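Local coordinates for A-type flavoprotein (PDB 2Q9U), which probably reduces dioxygen at a diiron centre with electrons relayed through bound FMN, as an oxygen-scavenging flavodiiron protein of the parasite Giardia intestinalis, at residues Q9-I14 against L66-A71; K133-L136 against R141-K144; L275-G280 against V397-R402. All coordinates share one frame; numbering follows the deposited sequence.

Interaction 1 of 3, residues Q9-I14 against L66-A71; sequences QDQEMI and LSRIAA
Arg68 and Ala71, on one side of helix 62-72 in the metallo-beta-lactamase-like domain, meet the N-terminal segment Gln9-Gln11 just before it enters strand 12-14, at one edge of the seven-stranded sheet; no direct hydrogen bond crosses, and the polar links run through three waters. Arg68 reaches out with its chain extended from CG to NE, and the NH1 end of its guanidinium is turned to the incoming chain. The amide of Gln11 lies nearly perpendicular to this group, the two planes 81° apart, with NE2 at 3.6 Å from Arg68 NH1. Two donors face each other here, so the pair is a van der Waals contact. Gln11 NE2 bonds to Gln9 O directly at 3.3 Å, tilted 32° from the carbonyl plane, while Arg68 NH1 reaches the same carbonyl only through water 1, which donates to Gln9 O and accepts from Arg68 NH1 at 2.9 Å, lying in the guanidinium plane at its edge. Further partners lie outside: Arg182 for Gln11 OE1, Glu64 for Arg68 NH2 and Asp279 of the second subunit for Arg68 NH1, the last also taking the backbone N of Gln9. The segment thus lies at a subunit interface, and the arginine's charge is probably well balanced by its two acidic partners. Asp10 faces the end of the helix segment. With CG anti to the carbonyl carbon (chi1 -59°), its carboxylate is brought up to Ala71, OD1 touching the methyl CB at 3.3 Å. Each carboxylate oxygen takes a separate water that also donates to a helix carbonyl: water 2 joins Asp10 OD1 to Arg68 O, and water 3 lies 2.6 Å from Asp10 OD2 and 2.6 Å from Ala71 O.

Interaction 2 of 3, residues K133-L136 against R141-K144; sequences KYTL and RTLK
Leu136 and Leu143 face each other as an antiparallel hydrogen-bonded pair, joining the edge strand 136-137 to strand 142-147 in a beta hairpin of the metallo-beta-lactamase-like domain. Two backbone bonds make the pair: Leu136 N to Leu143 O at 2.9 Å, with the donor in the carbonyl plane, and Leu143 N to Leu136 O at 2.8 Å, tilted 20° from it. Leu136 O also receives a CA-H...O contact from Thr142 CA at 3.2 Å. Among apolar contacts, the two leucines stand on the same face of the sheet with CB atoms 4.4 Å apart, and beyond them Leu136 reaches Tyr80 and Leu128 while Leu143 reaches Val82. Thr135 and Thr142 meet through methyl and CB: CG2 of Thr135, anti to its own backbone N, lies 3.6 Å from Thr142 CB. The remaining polar contacts belong to Lys144. Its chain bends at chi2, chi3 and chi4 and doubles back across Thr135, CD resting 3.5 Å from Thr135 OG1, until NZ makes a weak bond to Tyr134 O at 3.4 Å. Water 4 bridges that same pair, accepting from Lys144 NZ at 2.9 Å. Strong backbone bonds therefore fix the register, whereas the ammonium of Lys144, bonded weakly and through water, is probably tied more softly to the incoming chain.

Interaction 3 of 3, residues L275-G280 against V397-R402; sequences LALLDG and VDLGKR
Val397 packs directly against Gly280, and here the two segments come closest, with CA atoms 4.2 Å apart. Gly280 has no side chain to stand between the backbones, so its carbonyl oxygen receives a CA-H...O contact from Val397 CA at 3.4 Å. The CG2 methyl of Val397, set beside its backbone N, adds to the grip at 3.6 Å from the same Gly280 O, which also accepts a hydrogen bond from Ser283. Helices 269-283 and 386-409 are neighbours in the flavodoxin-like domain, packed on its five-stranded parallel sheet; the first begins at the FMN-binding residues Thr269 and Thr270. Between helices and sheet, Leu277 and Leu399 meet more lightly, their side chains crossing obliquely with a single CD2-CD2 contact at 4.1 Å. Val261 and Val259 of strand 258-263 lie against Leu277 and Leu399 respectively. On the partly exposed side of 397-402, away from 275-280, Asp398 and Arg402 form a salt bridge within their own helix. Arg402 NE approaches Asp398 OD2 on its syn side at 2.9 Å, the oxygen lying in the guanidinium plane, while Tyr373 makes a cation-pi contact with the arginine.

How the interactions relate
Interactions 1 and 2 belong to the metallo-beta-lactamase-like domain, their centres about 23 Å apart: interaction 1 sets the chain entering one sheet's edge strand beside a helix; interaction 2 pairs an edge strand with its neighbour in the other sheet. Interaction 3 lies in the flavodoxin-like domain, its centre more than 50 Å from theirs. It is the buried one and depends on close backbone approach and aliphatic contact. The other two are partly buried: interaction 1 works through water and charged groups, interaction 2 through direct strand pairing with one water at its margin. Although far apart within a chain, interactions 1 and 3 are linked across the assembly, since Asp279 of one subunit salt-bridges Arg68 of another; interaction 2 touches no other chain.

Interaction 1 of 3, residues Q9-I14 against L66-A71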
ATOM      1  N   GLN A   9      15.124 -14.385 -26.932  1.00 15.50           N
ATOM      2  CA  GLN A   9      14.446 -14.936 -28.095  1.00 15.59           C
ATOM      3  C   GLN A   9      14.251 -13.813 -29.112  1.00 15.68           C
ATOM      4  O   GLN A   9      13.721 -12.742 -28.756  1.00 15.50           O
ATOM      5  CB  GLN A   9      13.067 -15.517 -27.716  1.00 15.38           C
ATOM      6  CG  GLN A   9      12.288 -16.011 -28.973  1.00 15.41           C
ATOM      7  CD  GLN A   9      10.782 -16.104 -28.800  1.00 15.41           C
ATOM      8  OE1 GLN A   9      10.239 -15.800 -27.749  1.00 13.24           O
ATOM      9  NE2 GLN A   9      10.103 -16.561 -29.846  1.00 14.71           N
ATOM     10  N   ASP A  10      14.667 -14.036 -30.364  1.00 16.16           N
ATOM     11  CA  ASP A  10      14.371 -13.059 -31.431  1.00 16.21           C
ATOM     12  C   ASP A  10      12.905 -13.129 -31.767  1.00 15.49           C
ATOM     13  O   ASP A  10      12.324 -14.212 -31.832  1.00 15.25           O
ATOM     14  CB  ASP A  10      15.191 -13.340 -32.690  1.00 16.82           C
ATOM     15  CG  ASP A  10      16.675 -13.304 -32.416  1.00 20.46           C
ATOM     16  OD1 ASP A  10      17.120 -12.431 -31.631  1.00 17.78           O
ATOM     17  OD2 ASP A  10      17.391 -14.170 -32.962  1.00 24.75           O
ATOM     18  N   GLN A  11      12.298 -11.965 -31.954  1.00 14.22           N
ATOM     19  CA  GLN A  11      10.868 -11.871 -32.020  1.00 13.60           C
ATOM     20  C   GLN A  11      10.481 -11.077 -33.261  1.00 14.11           C
ATOM     21  O   GLN A  11      10.206  -9.884 -33.201  1.00 12.92           O
ATOM     22  CB  GLN A  11      10.314 -11.282 -30.698  1.00 13.78           C
ATOM     23  CG  GLN A  11      10.560 -12.235 -29.506  1.00 13.09           C
ATOM     24  CD  GLN A  11      10.167 -11.660 -28.156  1.00 13.69           C
ATOM     25  OE1 GLN A  11       9.098 -11.092 -28.006  1.00 13.58           O
ATOM     26  NE2 GLN A  11      11.036 -11.832 -27.162  1.00 12.43           N
ATOM     27  N   GLU A  12      10.469 -11.776 -34.399  1.00 15.01           N
ATOM     28  CA  GLU A  12      10.095 -11.176 -35.683  1.00 16.17           C
ATOM     29  C   GLU A  12       8.573 -11.007 -35.737  1.00 16.94           C
ATOM     30  O   GLU A  12       7.833 -11.985 -35.797  1.00 18.28           O
ATOM     31  CB  GLU A  12      10.630 -12.021 -36.858  1.00 16.00           C
ATOM     32  CG  GLU A  12      10.762 -11.239 -38.182  1.00 16.94           C
ATOM     33  CD  GLU A  12      11.301 -12.094 -39.332  1.00 18.37           C
ATOM     34  OE1 GLU A  12      11.565 -13.288 -39.105  1.00 19.02           O
ATOM     35  OE2 GLU A  12      11.468 -11.558 -40.457  1.00 19.90           O
ATOM     36  N   MET A  13       8.104  -9.767 -35.703  1.00 16.86           N
ATOM     37  CA  MET A  13       6.671  -9.506 -35.630  1.00 17.62           C
ATOM     38  C   MET A  13       6.007  -9.546 -36.991  1.00 17.49           C
ATOM     39  O   MET A  13       4.916 -10.122 -37.154  1.00 16.51           O
ATOM     40  CB  MET A  13       6.428  -8.205 -34.923  1.00 16.86           C
ATOM     41  CG  MET A  13       6.385  -8.477 -33.397  1.00 18.22           C
ATOM     42  SD  MET A  13       6.161  -6.988 -32.534  1.00 18.50           S
ATOM     43  CE  MET A  13       4.465  -6.509 -32.874  1.00 14.09           C
ATOM     44  N   ILE A  14       6.709  -8.969 -37.954  1.00 16.48           N
ATOM     45  CA  ILE A  14       6.331  -9.036 -39.359  1.00 17.29           C
ATOM     46  C   ILE A  14       7.643  -9.192 -40.134  1.00 16.13           C
ATOM     47  O   ILE A  14       8.713  -8.956 -39.566  1.00 15.75           O
ATOM     48  CB  ILE A  14       5.524  -7.780 -39.803  1.00 16.67           C
ATOM     49  CG1 ILE A  14       6.240  -6.493 -39.422  1.00 20.35           C
ATOM     50  CG2 ILE A  14       4.111  -7.788 -39.183  1.00 19.64           C
ATOM     51  CD1 ILE A  14       5.441  -5.238 -39.619  1.00 18.91           C
ATOM     52  N   LEU A  66      19.991  -3.527 -25.483  1.00 13.05           N
ATOM     53  CA  LEU A  66      21.179  -3.674 -26.343  1.00 12.65           C
ATOM     54  C   LEU A  66      21.382  -5.153 -26.706  1.00 12.82           C
ATOM     55  O   LEU A  66      21.772  -5.458 -27.846  1.00 12.39           O
ATOM     56  CB  LEU A  66      22.411  -3.101 -25.630  1.00 12.88           C
ATOM     57  CG  LEU A  66      22.382  -1.567 -25.482  1.00 12.95           C
ATOM     58  CD1 LEU A  66      23.502  -1.058 -24.547  1.00 15.86           C
ATOM     59  CD2 LEU A  66      22.447  -0.867 -26.859  1.00 13.50           C
ATOM     60  N   SER A  67      21.097  -6.044 -25.749  1.00 12.31           N
ATOM     61  CA  SER A  67      21.228  -7.494 -25.963  1.00 12.73           C
ATOM     62  C   SER A  67      20.278  -7.987 -27.051  1.00 11.40           C
ATOM     63  O   SER A  67      20.674  -8.773 -27.920  1.00 10.22           O
ATOM     64  CB  SER A  67      21.025  -8.287 -24.666  1.00 12.26           C
ATOM     65  OG  SER A  67      22.120  -8.054 -23.796  1.00 15.22           O
ATOM     66  N   ARG A  68      19.025  -7.528 -26.995  1.00 10.31           N
ATOM     67  CA  ARG A  68      18.061  -7.842 -28.047  1.00 10.64           C
ATOM     68  C   ARG A  68      18.469  -7.312 -29.420  1.00 10.99           C
ATOM     69  O   ARG A  68      18.374  -8.029 -30.417  1.00 10.38           O
ATOM     70  CB  ARG A  68      16.661  -7.350 -27.675  1.00 10.21           C
ATOM     71  CG  ARG A  68      16.106  -8.024 -26.421  1.00  8.93           C
ATOM     72  CD  ARG A  68      14.629  -7.655 -26.301  1.00  9.29           C
ATOM     73  NE  ARG A  68      14.071  -8.049 -25.013  1.00 12.37           N
ATOM     74  CZ  ARG A  68      13.706  -9.288 -24.710  1.00 13.81           C
ATOM     75  NH1 ARG A  68      13.861 -10.262 -25.609  1.00 11.64           N
ATOM     76  NH2 ARG A  68      13.191  -9.548 -23.503  1.00 15.77           N
ATOM     77  N   ILE A  69      18.949  -6.073 -29.471  1.00 11.77           N
ATOM     78  CA  ILE A  69      19.446  -5.523 -30.737  1.00 12.44           C
ATOM     79  C   ILE A  69      20.635  -6.333 -31.279  1.00 12.89           C
ATOM     80  O   ILE A  69      20.651  -6.715 -32.444  1.00 13.17           O
ATOM     81  CB  ILE A  69      19.854  -4.023 -30.617  1.00 12.34           C
ATOM     82  CG1 ILE A  69      18.608  -3.176 -30.328  1.00 12.70           C
ATOM     83  CG2 ILE A  69      20.434  -3.513 -31.957  1.00 12.70           C
ATOM     84  CD1 ILE A  69      18.932  -1.727 -29.879  1.00 12.21           C
ATOM     85  N   ALA A  70      21.620  -6.577 -30.434  1.00 13.35           N
ATOM     86  CA  ALA A  70      22.843  -7.303 -30.834  1.00 14.30           C
ATOM     87  C   ALA A  70      22.537  -8.710 -31.331  1.00 14.87           C
ATOM     88  O   ALA A  70      23.280  -9.264 -32.151  1.00 14.58           O
ATOM     89  CB  ALA A  70      23.847  -7.358 -29.657  1.00 14.77           C
ATOM     90  N   ALA A  71      21.445  -9.302 -30.849  1.00 14.36           N
ATOM     91  CA  ALA A  71      21.079 -10.637 -31.299  1.00 14.89           C
ATOM     92  C   ALA A  71      20.632 -10.592 -32.755  1.00 15.78           C
ATOM     93  O   ALA A  71      20.802 -11.569 -33.481  1.00 15.44           O
ATOM     94  CB  ALA A  71      19.997 -11.237 -30.424  1.00 14.79           C
TER
HETATM   95  O   HOH W   1      14.618 -10.275 -28.393  1.00 17.50           O
HETATM   96  O   HOH W   2      16.475 -10.073 -30.494  1.00 13.25           O
HETATM   97  O   HOH W   3      20.016 -14.020 -33.005  1.00 26.55           O

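Interaction 2 of 3, residues K133-L136 against R141-K144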
ATOM      1  N   LYS A 133       8.263  16.239 -44.650  1.00 21.76           N
ATOM      2  CA  LYS A 133       8.499  16.066 -46.093  1.00 22.88           C
ATOM      3  C   LYS A 133       9.699  15.180 -46.433  1.00 22.39           C
ATOM      4  O   LYS A 133       9.945  14.892 -47.596  1.00 23.66           O
ATOM      5  CB  LYS A 133       8.601  17.444 -46.780  1.00 23.94           C
ATOM      6  CG  LYS A 133       7.225  18.039 -47.101  1.00 26.76           C
ATOM      7  CD  LYS A 133       7.192  19.532 -46.846  1.00 33.41           C
ATOM      8  CE  LYS A 133       6.033  20.187 -47.597  1.00 36.20           C
ATOM      9  NZ  LYS A 133       6.508  20.906 -48.839  1.00 38.93           N
ATOM     10  N   TYR A 134      10.435  14.747 -45.420  1.00 21.55           N
ATOM     11  CA  TYR A 134      11.635  13.922 -45.596  1.00 20.44           C
ATOM     12  C   TYR A 134      11.328  12.434 -45.829  1.00 20.40           C
ATOM     13  O   TYR A 134      10.527  11.839 -45.094  1.00 19.70           O
ATOM     14  CB  TYR A 134      12.534  14.070 -44.359  1.00 20.57           C
ATOM     15  CG  TYR A 134      13.969  13.728 -44.633  1.00 20.87           C
ATOM     16  CD1 TYR A 134      14.397  12.388 -44.695  1.00 17.57           C
ATOM     17  CD2 TYR A 134      14.901  14.736 -44.860  1.00 21.33           C
ATOM     18  CE1 TYR A 134      15.721  12.068 -44.968  1.00 20.49           C
ATOM     19  CE2 TYR A 134      16.229  14.428 -45.144  1.00 21.37           C
ATOM     20  CZ  TYR A 134      16.628  13.099 -45.204  1.00 22.09           C
ATOM     21  OH  TYR A 134      17.945  12.808 -45.458  1.00 22.63           O
ATOM     22  N   THR A 135      11.969  11.837 -46.839  1.00 19.22           N
ATOM     23  CA  THR A 135      11.950  10.389 -47.043  1.00 18.61           C
ATOM     24  C   THR A 135      13.317   9.812 -46.757  1.00 19.06           C
ATOM     25  O   THR A 135      14.273  10.114 -47.469  1.00 19.35           O
ATOM     26  CB  THR A 135      11.539  10.002 -48.507  1.00 18.50           C
ATOM     27  OG1 THR A 135      10.299  10.638 -48.845  1.00 17.86           O
ATOM     28  CG2 THR A 135      11.374   8.502 -48.637  1.00 18.78           C
ATOM     29  N   LEU A 136      13.424   8.986 -45.714  1.00 17.86           N
ATOM     30  CA  LEU A 136      14.665   8.301 -45.409  1.00 17.39           C
ATOM     31  C   LEU A 136      14.722   6.929 -46.053  1.00 17.49           C
ATOM     32  O   LEU A 136      13.933   6.040 -45.718  1.00 17.25           O
ATOM     33  CB  LEU A 136      14.861   8.163 -43.900  1.00 17.63           C
ATOM     34  CG  LEU A 136      16.144   7.412 -43.502  1.00 18.00           C
ATOM     35  CD1 LEU A 136      17.394   8.118 -44.024  1.00 17.75           C
ATOM     36  CD2 LEU A 136      16.234   7.231 -41.981  1.00 17.61           C
ATOM     37  N   ARG A 141      13.168  -0.580 -47.968  1.00 17.87           N
ATOM     38  CA  ARG A 141      12.146   0.244 -47.328  1.00 17.15           C
ATOM     39  C   ARG A 141      12.527   1.725 -47.338  1.00 16.93           C
ATOM     40  O   ARG A 141      13.698   2.086 -47.467  1.00 17.00           O
ATOM     41  CB  ARG A 141      11.867  -0.234 -45.883  1.00 17.57           C
ATOM     42  CG  ARG A 141      11.355  -1.676 -45.784  1.00 15.13           C
ATOM     43  CD  ARG A 141      11.231  -2.121 -44.318  1.00 15.37           C
ATOM     44  NE  ARG A 141      10.975  -3.556 -44.135  1.00 15.21           N
ATOM     45  CZ  ARG A 141      11.918  -4.500 -44.195  1.00 17.14           C
ATOM     46  NH1 ARG A 141      13.170  -4.185 -44.521  1.00 15.74           N
ATOM     47  NH2 ARG A 141      11.604  -5.779 -43.971  1.00 18.59           N
ATOM     48  N   THR A 142      11.523   2.577 -47.237  1.00 16.74           N
ATOM     49  CA  THR A 142      11.727   3.977 -46.899  1.00 16.45           C
ATOM     50  C   THR A 142      10.919   4.306 -45.638  1.00 16.64           C
ATOM     51  O   THR A 142       9.982   3.573 -45.276  1.00 16.61           O
ATOM     52  CB  THR A 142      11.303   4.917 -48.024  1.00 16.65           C
ATOM     53  OG1 THR A 142       9.886   4.817 -48.250  1.00 17.36           O
ATOM     54  CG2 THR A 142      12.061   4.590 -49.327  1.00 16.79           C
ATOM     55  N   LEU A 143      11.305   5.382 -44.971  1.00 16.00           N
ATOM     56  CA  LEU A 143      10.611   5.856 -43.770  1.00 15.87           C
ATOM     57  C   LEU A 143      10.222   7.314 -43.905  1.00 15.47           C
ATOM     58  O   LEU A 143      11.026   8.145 -44.380  1.00 14.93           O
ATOM     59  CB  LEU A 143      11.505   5.689 -42.540  1.00 15.48           C
ATOM     60  CG  LEU A 143      11.958   4.275 -42.167  1.00 16.59           C
ATOM     61  CD1 LEU A 143      12.866   4.349 -40.961  1.00 16.73           C
ATOM     62  CD2 LEU A 143      10.749   3.377 -41.900  1.00 16.78           C
ATOM     63  N   LYS A 144       8.977   7.608 -43.502  1.00 15.27           N
ATOM     64  CA  LYS A 144       8.422   8.961 -43.421  1.00 15.14           C
ATOM     65  C   LYS A 144       8.156   9.300 -41.950  1.00 15.13           C
ATOM     66  O   LYS A 144       8.045   8.397 -41.100  1.00 15.38           O
ATOM     67  CB  LYS A 144       7.107   9.062 -44.203  1.00 15.33           C
ATOM     68  CG  LYS A 144       7.197   8.529 -45.636  1.00 18.36           C
ATOM     69  CD  LYS A 144       7.925   9.503 -46.557  1.00 21.38           C
ATOM     70  CE  LYS A 144       7.014  10.647 -46.996  1.00 21.74           C
ATOM     71  NZ  LYS A 144       7.327  11.816 -46.175  1.00 26.25           N
TER
HETATM   72  O   HOH W   4       8.559  12.660 -43.640  1.00 16.98           O

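Interaction 3 of 3, residues L275-G280 against V397-R402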
ATOM      1  N   LEU A 275     -24.636   6.015  -2.349  1.00 13.31           N
ATOM      2  CA  LEU A 275     -25.275   4.775  -2.806  1.00 13.29           C
ATOM      3  C   LEU A 275     -26.725   5.011  -3.266  1.00 13.08           C
ATOM      4  O   LEU A 275     -27.189   4.412  -4.238  1.00 12.93           O
ATOM      5  CB  LEU A 275     -25.231   3.689  -1.708  1.00 12.15           C
ATOM      6  CG  LEU A 275     -23.873   3.040  -1.399  1.00 13.80           C
ATOM      7  CD1 LEU A 275     -23.971   2.210  -0.104  1.00 12.65           C
ATOM      8  CD2 LEU A 275     -23.409   2.159  -2.586  1.00 12.38           C
ATOM      9  N   ALA A 276     -27.458   5.849  -2.539  1.00 13.14           N
ATOM     10  CA  ALA A 276     -28.846   6.166  -2.913  1.00 13.72           C
ATOM     11  C   ALA A 276     -28.892   6.910  -4.258  1.00 13.39           C
ATOM     12  O   ALA A 276     -29.731   6.616  -5.118  1.00 13.89           O
ATOM     13  CB  ALA A 276     -29.541   7.018  -1.804  1.00 12.30           C
ATOM     14  N   LEU A 277     -28.001   7.879  -4.415  1.00 13.95           N
ATOM     15  CA  LEU A 277     -27.876   8.604  -5.681  1.00 13.53           C
ATOM     16  C   LEU A 277     -27.586   7.633  -6.830  1.00 13.46           C
ATOM     17  O   LEU A 277     -28.150   7.741  -7.918  1.00 12.31           O
ATOM     18  CB  LEU A 277     -26.786   9.670  -5.592  1.00 13.84           C
ATOM     19  CG  LEU A 277     -26.687  10.584  -6.817  1.00 14.97           C
ATOM     20  CD1 LEU A 277     -26.745  12.036  -6.410  1.00 17.80           C
ATOM     21  CD2 LEU A 277     -25.422  10.334  -7.573  1.00 17.85           C
ATOM     22  N   LEU A 278     -26.666   6.703  -6.583  1.00 13.16           N
ATOM     23  CA  LEU A 278     -26.259   5.719  -7.593  1.00 14.41           C
ATOM     24  C   LEU A 278     -27.428   4.836  -8.049  1.00 14.57           C
ATOM     25  O   LEU A 278     -27.611   4.584  -9.264  1.00 14.42           O
ATOM     26  CB  LEU A 278     -25.169   4.846  -6.984  1.00 14.35           C
ATOM     27  CG  LEU A 278     -24.128   4.239  -7.884  1.00 17.47           C
ATOM     28  CD1 LEU A 278     -23.153   5.337  -8.328  1.00 15.26           C
ATOM     29  CD2 LEU A 278     -23.413   3.066  -7.149  1.00 16.12           C
ATOM     30  N   ASP A 279     -28.237   4.377  -7.094  1.00 14.32           N
ATOM     31  CA  ASP A 279     -29.447   3.635  -7.457  1.00 15.35           C
ATOM     32  C   ASP A 279     -30.404   4.454  -8.306  1.00 14.64           C
ATOM     33  O   ASP A 279     -30.987   3.911  -9.224  1.00 15.54           O
ATOM     34  CB  ASP A 279     -30.167   3.019  -6.252  1.00 15.41           C
ATOM     35  CG  ASP A 279     -29.832   1.541  -6.076  1.00 20.23           C
ATOM     36  OD1 ASP A 279     -28.638   1.168  -6.255  1.00 21.33           O
ATOM     37  OD2 ASP A 279     -30.765   0.750  -5.782  1.00 17.40           O
ATOM     38  N   GLY A 280     -30.553   5.740  -8.000  1.00 14.35           N
ATOM     39  CA  GLY A 280     -31.384   6.636  -8.803  1.00 14.43           C
ATOM     40  C   GLY A 280     -30.851   6.646 -10.227  1.00 13.62           C
ATOM     41  O   GLY A 280     -31.594   6.457 -11.185  1.00 13.53           O
ATOM     42  N   VAL A 397     -31.698   9.987 -10.294  1.00 14.69           N
ATOM     43  CA  VAL A 397     -32.557   9.742 -11.446  1.00 15.55           C
ATOM     44  C   VAL A 397     -32.306  10.856 -12.457  1.00 15.54           C
ATOM     45  O   VAL A 397     -32.091  10.582 -13.644  1.00 16.21           O
ATOM     46  CB  VAL A 397     -34.077   9.682 -11.074  1.00 15.21           C
ATOM     47  CG1 VAL A 397     -34.955   9.478 -12.362  1.00 15.36           C
ATOM     48  CG2 VAL A 397     -34.358   8.562 -10.106  1.00 16.06           C
ATOM     49  N   ASP A 398     -32.322  12.106 -11.979  1.00 15.42           N
ATOM     50  CA  ASP A 398     -32.182  13.289 -12.822  1.00 15.50           C
ATOM     51  C   ASP A 398     -30.788  13.321 -13.459  1.00 15.73           C
ATOM     52  O   ASP A 398     -30.628  13.697 -14.627  1.00 15.18           O
ATOM     53  CB  ASP A 398     -32.412  14.575 -11.995  1.00 15.62           C
ATOM     54  CG  ASP A 398     -32.081  15.870 -12.786  1.00 18.13           C
ATOM     55  OD1 ASP A 398     -32.834  16.246 -13.713  1.00 21.00           O
ATOM     56  OD2 ASP A 398     -31.080  16.530 -12.488  1.00 19.80           O
ATOM     57  N   LEU A 399     -29.779  12.939 -12.677  1.00 14.95           N
ATOM     58  CA  LEU A 399     -28.417  12.897 -13.197  1.00 13.93           C
ATOM     59  C   LEU A 399     -28.257  11.865 -14.306  1.00 13.31           C
ATOM     60  O   LEU A 399     -27.547  12.119 -15.301  1.00 13.99           O
ATOM     61  CB  LEU A 399     -27.413  12.640 -12.061  1.00 14.57           C
ATOM     62  CG  LEU A 399     -25.911  12.683 -12.388  1.00 12.68           C
ATOM     63  CD1 LEU A 399     -25.480  14.029 -12.966  1.00 14.22           C
ATOM     64  CD2 LEU A 399     -25.111  12.383 -11.111  1.00 13.20           C
ATOM     65  N   GLY A 400     -28.890  10.705 -14.118  1.00 13.11           N
ATOM     66  CA  GLY A 400     -28.910   9.620 -15.102  1.00 12.24           C
ATOM     67  C   GLY A 400     -29.585  10.062 -16.402  1.00 12.52           C
ATOM     68  O   GLY A 400     -29.066   9.828 -17.509  1.00 11.14           O
ATOM     69  N   LYS A 401     -30.767  10.664 -16.274  1.00 13.34           N
ATOM     70  CA  LYS A 401     -31.446  11.288 -17.431  1.00 14.15           C
ATOM     71  C   LYS A 401     -30.563  12.304 -18.146  1.00 13.79           C
ATOM     72  O   LYS A 401     -30.549  12.319 -19.372  1.00 13.85           O
ATOM     73  CB  LYS A 401     -32.775  11.961 -17.057  1.00 14.06           C
ATOM     74  CG  LYS A 401     -33.871  10.965 -16.650  1.00 18.07           C
ATOM     75  CD  LYS A 401     -35.054  11.715 -16.063  1.00 22.16           C
ATOM     76  CE  LYS A 401     -36.164  10.763 -15.629  1.00 26.97           C
ATOM     77  NZ  LYS A 401     -37.205  11.510 -14.809  1.00 27.54           N
ATOM     78  N   ARG A 402     -29.875  13.172 -17.392  1.00 13.91           N
ATOM     79  CA  ARG A 402     -28.933  14.125 -17.986  1.00 13.20           C
ATOM     80  C   ARG A 402     -27.734  13.471 -18.668  1.00 13.28           C
ATOM     81  O   ARG A 402     -27.264  13.974 -19.680  1.00 13.14           O
ATOM     82  CB  ARG A 402     -28.449  15.140 -16.959  1.00 14.21           C
ATOM     83  CG  ARG A 402     -29.523  16.151 -16.534  1.00 13.23           C
ATOM     84  CD  ARG A 402     -29.044  16.913 -15.291  1.00 15.31           C
ATOM     85  NE  ARG A 402     -30.035  17.876 -14.791  1.00 16.39           N
ATOM     86  CZ  ARG A 402     -30.247  19.077 -15.324  1.00 17.70           C
ATOM     87  NH1 ARG A 402     -29.560  19.462 -16.385  1.00 16.11           N
ATOM     88  NH2 ARG A 402     -31.168  19.884 -14.800  1.00 20.08           N
TER